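Local coordinates for Alr1585 protein (Nostoc sp., PDB 5C2I), which is a haem-containing DyP-type peroxidase that probably uses hydrogen peroxide to oxidise dyes and related substrates, at residues Gly244-Ser249 with Ser460-Lys465; Asp6-Pro11 with Pro233-Leu238. The protein carries 1 engineered substitution. All blocks are in the same frame, centred on the assembly; numbering follows the deposited sequence.

Interaction 1. Residues Gly244-Ser249 with Ser460-Lys465; sequences GNTKDS and SISFLK
The carboxamide of Asn245 meets helix 461-465 through its NH2 end, not through a face: ND2 lies 3.3 Å from Ser462 O in a weak bond bent to 126°, with a second weak bond to Thr466 OG1. The other flat group, the Phe463 ring, swings away towards Asn243 and Leu98, and no stack forms. The firmer link runs from a backbone amide to a serine hydroxyl. Asn245 N donates to Ser462 OG over 3.0 Å in a nearly straight bond, the hydroxyl being placed there by a chi1 of 60° that sets OG between its own backbone N and carbonyl carbon. Ser460 is the N-cap of the helix, its OG accepting weakly from Phe463 N and also bonding Asp241. Gly244 CA comes within 3.3 Å of Ser460 OG, where a CB would be tight and would also collide with Ser249. Behind it, Ser249 CB packs on Ser460 CB at 3.8 Å. Ser249 OG accepts from both N and OG1 of Thr246, whose OG1 in turn closes an ST turn by accepting from Asp248 N. Since Ser249 OG and Ser462 OG each bond Asp29 OD2, loop and helix start share one carboxylate oxygen, and these hydroxyls would probably help to stabilise its negative charge.

Interaction 2. Residues Asp6-Pro11 with Pro233-Leu238; sequences DLKNLP and PLDSIL
The C-terminal turn of the short N-terminal helix 4-8 rests here on the 3-10 segment 234-236, so that helix carbonyls face the amides at the start of the other turn. Leu7 O accepts from Asp235 N over 2.9 Å, the donor tilted 25° from the carbonyl plane. One residue earlier the same pairing is relayed by water 1, which donates to Asp6 O and accepts from Leu234 N at 2.8 Å; Tyr23 OH also bonds Asp6 O. Pro233, which has no N-H to offer, presents its ring instead, CB standing 3.3 Å from Lys8 O. Its own carbonyl takes both N and OG of Ser236, closing the turn.

Apolar contacts flank these bonds. Leu7 and Leu234 cross at about a right angle, CD2 of Leu7 lying 4.1 Å from CB of Leu234, while Leu10 CD1 reaches Leu234 CG at 4.3 Å. On the outer side the carboxylate of Asp235 lies against the stem of Lys8, Asp235 OD2 only 3.1 Å from Lys8 CG. The lysine bends at its last torsion, chi4 -87°, yet NZ remains 4.0 Å from Asp235 OD2, a long salt bridge, and has another weak ion pair with Glu4. An alanine in place of Asp235 has no carboxylate, so Lys8 would probably be left without its mate across the contact, its chain freer to turn.

Further in, Leu234 packs on Tyr23 and Leu35, Leu7 and Leu238 touch Tyr250 of strand 250-261, and Ser391 OG bonds Asp235 O, joining the turn to the residue just after strand 383-390.

How the interactions relate
Both contacts involve the chain leading into strand 250-261: 233-238 runs directly into strand 239-240, and the loop after that strand contains 244-249. Their partners come from the two ends of the chain, a helix near the N-terminus in interaction 2 and one near the C-terminus in interaction 1. The centres lie about 19 Å apart and the nearest atoms about 7 Å, without touching. Interaction 1 is partly buried and polar, using serine hydroxyls at a helix start. Interaction 2 is a larger surface contact at a helix end, where backbone carbonyls, a water and leucines do the work beside a loose ion pair.

Interaction 1. Residues Gly244-Ser249 with Ser460-Lys465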
loop_
_atom_site.group_PDB
_atom_site.type_symbol
_atom_site.label_atom_id
_atom_site.label_comp_id
_atom_site.label_asym_id
_atom_site.label_seq_id
_atom_site.Cartn_x
_atom_site.Cartn_y
_atom_site.Cartn_z
ATOM N N GLY A 244 -18.603 -2.070 -44.744
ATOM C CA GLY A 244 -19.573 -1.998 -43.649
ATOM C C GLY A 244 -20.987 -2.224 -44.154
ATOM O O GLY A 244 -21.223 -2.121 -45.336
ATOM N N ASN A 245 -21.937 -2.525 -43.269
ATOM C CA ASN A 245 -23.328 -2.804 -43.649
ATOM C C ASN A 245 -24.371 -1.813 -43.098
ATOM O O ASN A 245 -25.582 -2.144 -43.058
ATOM C CB ASN A 245 -23.663 -4.173 -43.113
ATOM C CG ASN A 245 -22.871 -5.224 -43.827
ATOM O OD1 ASN A 245 -22.754 -5.178 -45.078
ATOM N ND2 ASN A 245 -22.350 -6.188 -43.084
ATOM N N THR A 246 -23.947 -0.622 -42.664
ATOM C CA THR A 246 -24.895 0.383 -42.123
ATOM C C THR A 246 -24.642 1.628 -42.907
ATOM O O THR A 246 -23.706 1.678 -43.739
ATOM C CB THR A 246 -24.760 0.683 -40.605
ATOM O OG1 THR A 246 -23.606 1.499 -40.337
ATOM C CG2 THR A 246 -24.666 -0.613 -39.773
ATOM N N LYS A 247 -25.500 2.630 -42.693
ATOM C CA LYS A 247 -25.330 3.899 -43.392
ATOM C C LYS A 247 -24.105 4.648 -42.811
ATOM O O LYS A 247 -23.594 5.574 -43.425
ATOM C CB LYS A 247 -26.580 4.780 -43.279
ATOM C CG LYS A 247 -27.858 4.210 -43.868
ATOM C CD LYS A 247 -27.707 3.942 -45.334
ATOM C CE LYS A 247 -29.077 3.595 -45.898
ATOM N NZ LYS A 247 -28.963 2.594 -46.983
ATOM N N ASP A 248 -23.666 4.236 -41.627
ATOM C CA ASP A 248 -22.662 4.940 -40.888
ATOM C C ASP A 248 -21.629 3.979 -40.318
ATOM O O ASP A 248 -21.357 4.005 -39.140
ATOM C CB ASP A 248 -23.394 5.734 -39.776
ATOM C CG ASP A 248 -23.985 7.028 -40.277
ATOM O OD1 ASP A 248 -23.433 7.614 -41.239
ATOM O OD2 ASP A 248 -24.954 7.495 -39.680
ATOM N N SER A 249 -21.046 3.152 -41.172
ATOM C CA SER A 249 -20.023 2.161 -40.771
ATOM C C SER A 249 -18.616 2.675 -40.994
ATOM O O SER A 249 -18.191 2.878 -42.153
ATOM C CB SER A 249 -20.191 0.891 -41.605
ATOM O OG SER A 249 -21.417 0.247 -41.290
ATOM N N SER A 460 -15.421 -1.901 -39.306
ATOM C CA SER A 460 -16.708 -1.729 -38.656
ATOM C C SER A 460 -17.137 -3.078 -38.114
ATOM O O SER A 460 -16.718 -4.143 -38.629
ATOM C CB SER A 460 -17.745 -1.206 -39.669
ATOM O OG SER A 460 -18.028 -2.162 -40.686
ATOM N N ILE A 461 -17.926 -3.041 -37.054
ATOM C CA ILE A 461 -18.387 -4.238 -36.391
ATOM C C ILE A 461 -19.322 -5.070 -37.301
ATOM O O ILE A 461 -19.177 -6.299 -37.359
ATOM C CB ILE A 461 -19.039 -3.900 -35.034
ATOM C CG1 ILE A 461 -17.931 -3.352 -34.101
ATOM C CG2 ILE A 461 -19.731 -5.130 -34.459
ATOM C CD1 ILE A 461 -18.431 -2.714 -32.821
ATOM N N SER A 462 -20.197 -4.404 -38.040
ATOM C CA SER A 462 -21.125 -5.089 -38.958
ATOM C C SER A 462 -20.377 -5.880 -40.016
ATOM O O SER A 462 -20.770 -7.013 -40.342
ATOM C CB SER A 462 -22.137 -4.110 -39.603
ATOM O OG SER A 462 -21.478 -3.088 -40.361
ATOM N N PHE A 463 -19.289 -5.340 -40.540
ATOM C CA PHE A 463 -18.471 -6.086 -41.478
ATOM C C PHE A 463 -18.029 -7.418 -40.872
ATOM O O PHE A 463 -18.184 -8.498 -41.505
ATOM C CB PHE A 463 -17.267 -5.301 -41.930
ATOM C CG PHE A 463 -16.222 -6.115 -42.622
ATOM C CD1 PHE A 463 -16.397 -6.547 -43.932
ATOM C CD2 PHE A 463 -15.017 -6.397 -42.013
ATOM C CE1 PHE A 463 -15.435 -7.280 -44.603
ATOM C CE2 PHE A 463 -14.011 -7.132 -42.688
ATOM C CZ PHE A 463 -14.223 -7.590 -43.977
ATOM N N LEU A 464 -17.515 -7.357 -39.653
ATOM C CA LEU A 464 -17.000 -8.530 -38.993
ATOM C C LEU A 464 -18.093 -9.537 -38.631
ATOM O O LEU A 464 -17.885 -10.759 -38.723
ATOM C CB LEU A 464 -16.187 -8.112 -37.763
ATOM C CG LEU A 464 -14.963 -7.224 -38.029
ATOM C CD1 LEU A 464 -14.386 -6.685 -36.755
ATOM C CD2 LEU A 464 -13.922 -8.021 -38.815
ATOM N N LYS A 465 -19.243 -9.041 -38.207
ATOM C CA LYS A 465 -20.332 -9.912 -37.821
ATOM C C LYS A 465 -20.989 -10.671 -38.980
ATOM O O LYS A 465 -21.708 -11.618 -38.716
ATOM C CB LYS A 465 -21.429 -9.110 -37.128
ATOM C CG LYS A 465 -21.106 -8.632 -35.725
ATOM C CD LYS A 465 -22.390 -8.099 -35.096
ATOM C CE LYS A 465 -22.155 -7.606 -33.694
ATOM N NZ LYS A 465 -23.460 -7.198 -33.098
#

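Interaction 2. Residues Asp6-Pro11 with Pro233-Leu238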
loop_
_atom_site.group_PDB
_atom_site.type_symbol
_atom_site.label_atom_id
_atom_site.label_comp_id
_atom_site.label_asym_id
_atom_site.label_seq_id
_atom_site.Cartn_x
_atom_site.Cartn_y
_atom_site.Cartn_z
ATOM N N ASP A 6 -20.402 16.998 -41.498
ATOM C CA ASP A 6 -20.450 16.391 -40.161
ATOM C C ASP A 6 -19.107 15.745 -39.810
ATOM O O ASP A 6 -18.740 15.633 -38.627
ATOM C CB ASP A 6 -21.527 15.316 -40.078
ATOM C CG ASP A 6 -22.926 15.852 -40.310
ATOM O OD1 ASP A 6 -23.272 16.878 -39.705
ATOM O OD2 ASP A 6 -23.666 15.215 -41.076
ATOM N N LEU A 7 -18.397 15.289 -40.831
ATOM C CA LEU A 7 -17.140 14.593 -40.602
ATOM C C LEU A 7 -15.958 15.559 -40.538
ATOM O O LEU A 7 -14.946 15.249 -39.907
ATOM C CB LEU A 7 -16.894 13.596 -41.720
ATOM C CG LEU A 7 -17.697 12.310 -41.726
ATOM C CD1 LEU A 7 -17.225 11.525 -42.932
ATOM C CD2 LEU A 7 -17.555 11.484 -40.469
ATOM N N LYS A 8 -16.079 16.709 -41.191
ATOM C CA LYS A 8 -15.021 17.715 -41.206
ATOM C C LYS A 8 -15.081 18.680 -40.041
ATOM O O LYS A 8 -14.154 19.452 -39.862
ATOM C CB LYS A 8 -15.051 18.510 -42.512
ATOM C CG LYS A 8 -14.498 17.730 -43.681
ATOM C CD LYS A 8 -14.474 18.538 -44.957
ATOM C CE LYS A 8 -14.188 17.686 -46.179
ATOM N NZ LYS A 8 -12.736 17.531 -46.429
ATOM N N ASN A 9 -16.168 18.670 -39.275
ATOM C CA ASN A 9 -16.368 19.642 -38.195
ATOM C C ASN A 9 -16.899 19.020 -36.916
ATOM O O ASN A 9 -18.069 18.622 -36.865
ATOM C CB ASN A 9 -17.406 20.698 -38.600
ATOM C CG ASN A 9 -16.986 21.486 -39.813
ATOM O OD1 ASN A 9 -16.156 22.370 -39.713
ATOM N ND2 ASN A 9 -17.545 21.158 -40.966
ATOM N N LEU A 10 -16.081 18.977 -35.885
ATOM C CA LEU A 10 -16.505 18.423 -34.602
ATOM C C LEU A 10 -17.466 19.411 -33.944
ATOM O O LEU A 10 -17.227 20.608 -33.979
ATOM C CB LEU A 10 -15.284 18.185 -33.711
ATOM C CG LEU A 10 -15.488 17.261 -32.507
ATOM C CD1 LEU A 10 -15.663 15.809 -32.995
ATOM C CD2 LEU A 10 -14.337 17.390 -31.535
ATOM N N PRO A 11 -18.541 18.918 -33.326
ATOM C CA PRO A 11 -19.301 19.845 -32.496
ATOM C C PRO A 11 -18.436 20.529 -31.393
ATOM O O PRO A 11 -17.404 19.992 -30.955
ATOM C CB PRO A 11 -20.378 18.971 -31.863
ATOM C CG PRO A 11 -20.421 17.720 -32.659
ATOM C CD PRO A 11 -19.046 17.536 -33.238
ATOM N N PRO A 233 -11.385 17.053 -36.067
ATOM C CA PRO A 233 -12.573 16.577 -36.780
ATOM C C PRO A 233 -12.535 15.072 -36.888
ATOM O O PRO A 233 -11.454 14.471 -36.913
ATOM C CB PRO A 233 -12.440 17.234 -38.148
ATOM C CG PRO A 233 -10.989 17.434 -38.334
ATOM C CD PRO A 233 -10.411 17.674 -36.960
ATOM N N LEU A 234 -13.694 14.462 -37.022
ATOM C CA LEU A 234 -13.774 13.023 -37.173
ATOM C C LEU A 234 -13.002 12.484 -38.368
ATOM O O LEU A 234 -12.477 11.397 -38.280
ATOM C CB LEU A 234 -15.221 12.522 -37.204
ATOM C CG LEU A 234 -15.978 12.591 -35.867
ATOM C CD1 LEU A 234 -17.418 12.160 -36.130
ATOM C CD2 LEU A 234 -15.355 11.709 -34.822
ATOM N N ASP A 235 -12.913 13.255 -39.439
ATOM C CA ASP A 235 -12.175 12.793 -40.620
ATOM C C ASP A 235 -10.657 12.769 -40.467
ATOM O O ASP A 235 -9.961 12.299 -41.372
ATOM C CB ASP A 235 -12.619 13.518 -41.896
ATOM C CG ASP A 235 -12.176 14.936 -41.973
ATOM O OD1 ASP A 235 -11.512 15.471 -41.087
ATOM O OD2 ASP A 235 -12.474 15.540 -42.993
ATOM N N SER A 236 -10.150 13.201 -39.307
ATOM C CA SER A 236 -8.750 13.046 -38.991
ATOM C C SER A 236 -8.447 11.684 -38.339
ATOM O O SER A 236 -7.283 11.336 -38.131
ATOM C CB SER A 236 -8.228 14.174 -38.106
ATOM O OG SER A 236 -8.760 13.966 -36.802
ATOM N N ILE A 237 -9.482 10.898 -38.074
ATOM C CA ILE A 237 -9.277 9.589 -37.483
ATOM C C ILE A 237 -10.152 8.472 -38.106
ATOM O O ILE A 237 -9.711 7.317 -38.153
ATOM C CB ILE A 237 -9.465 9.663 -35.937
ATOM C CG1 ILE A 237 -8.955 8.428 -35.231
ATOM C CG2 ILE A 237 -10.928 9.931 -35.536
ATOM C CD1 ILE A 237 -8.889 8.553 -33.716
ATOM N N LEU A 238 -11.371 8.801 -38.541
ATOM C CA LEU A 238 -12.265 7.807 -39.130
ATOM C C LEU A 238 -12.240 7.782 -40.645
ATOM O O LEU A 238 -12.088 8.800 -41.263
ATOM C CB LEU A 238 -13.705 8.046 -38.653
ATOM C CG LEU A 238 -13.907 8.055 -37.140
ATOM C CD1 LEU A 238 -15.376 8.098 -36.805
ATOM C CD2 LEU A 238 -13.250 6.862 -36.466
HETATM O O HOH W 1 -16.145 15.819 -36.911
#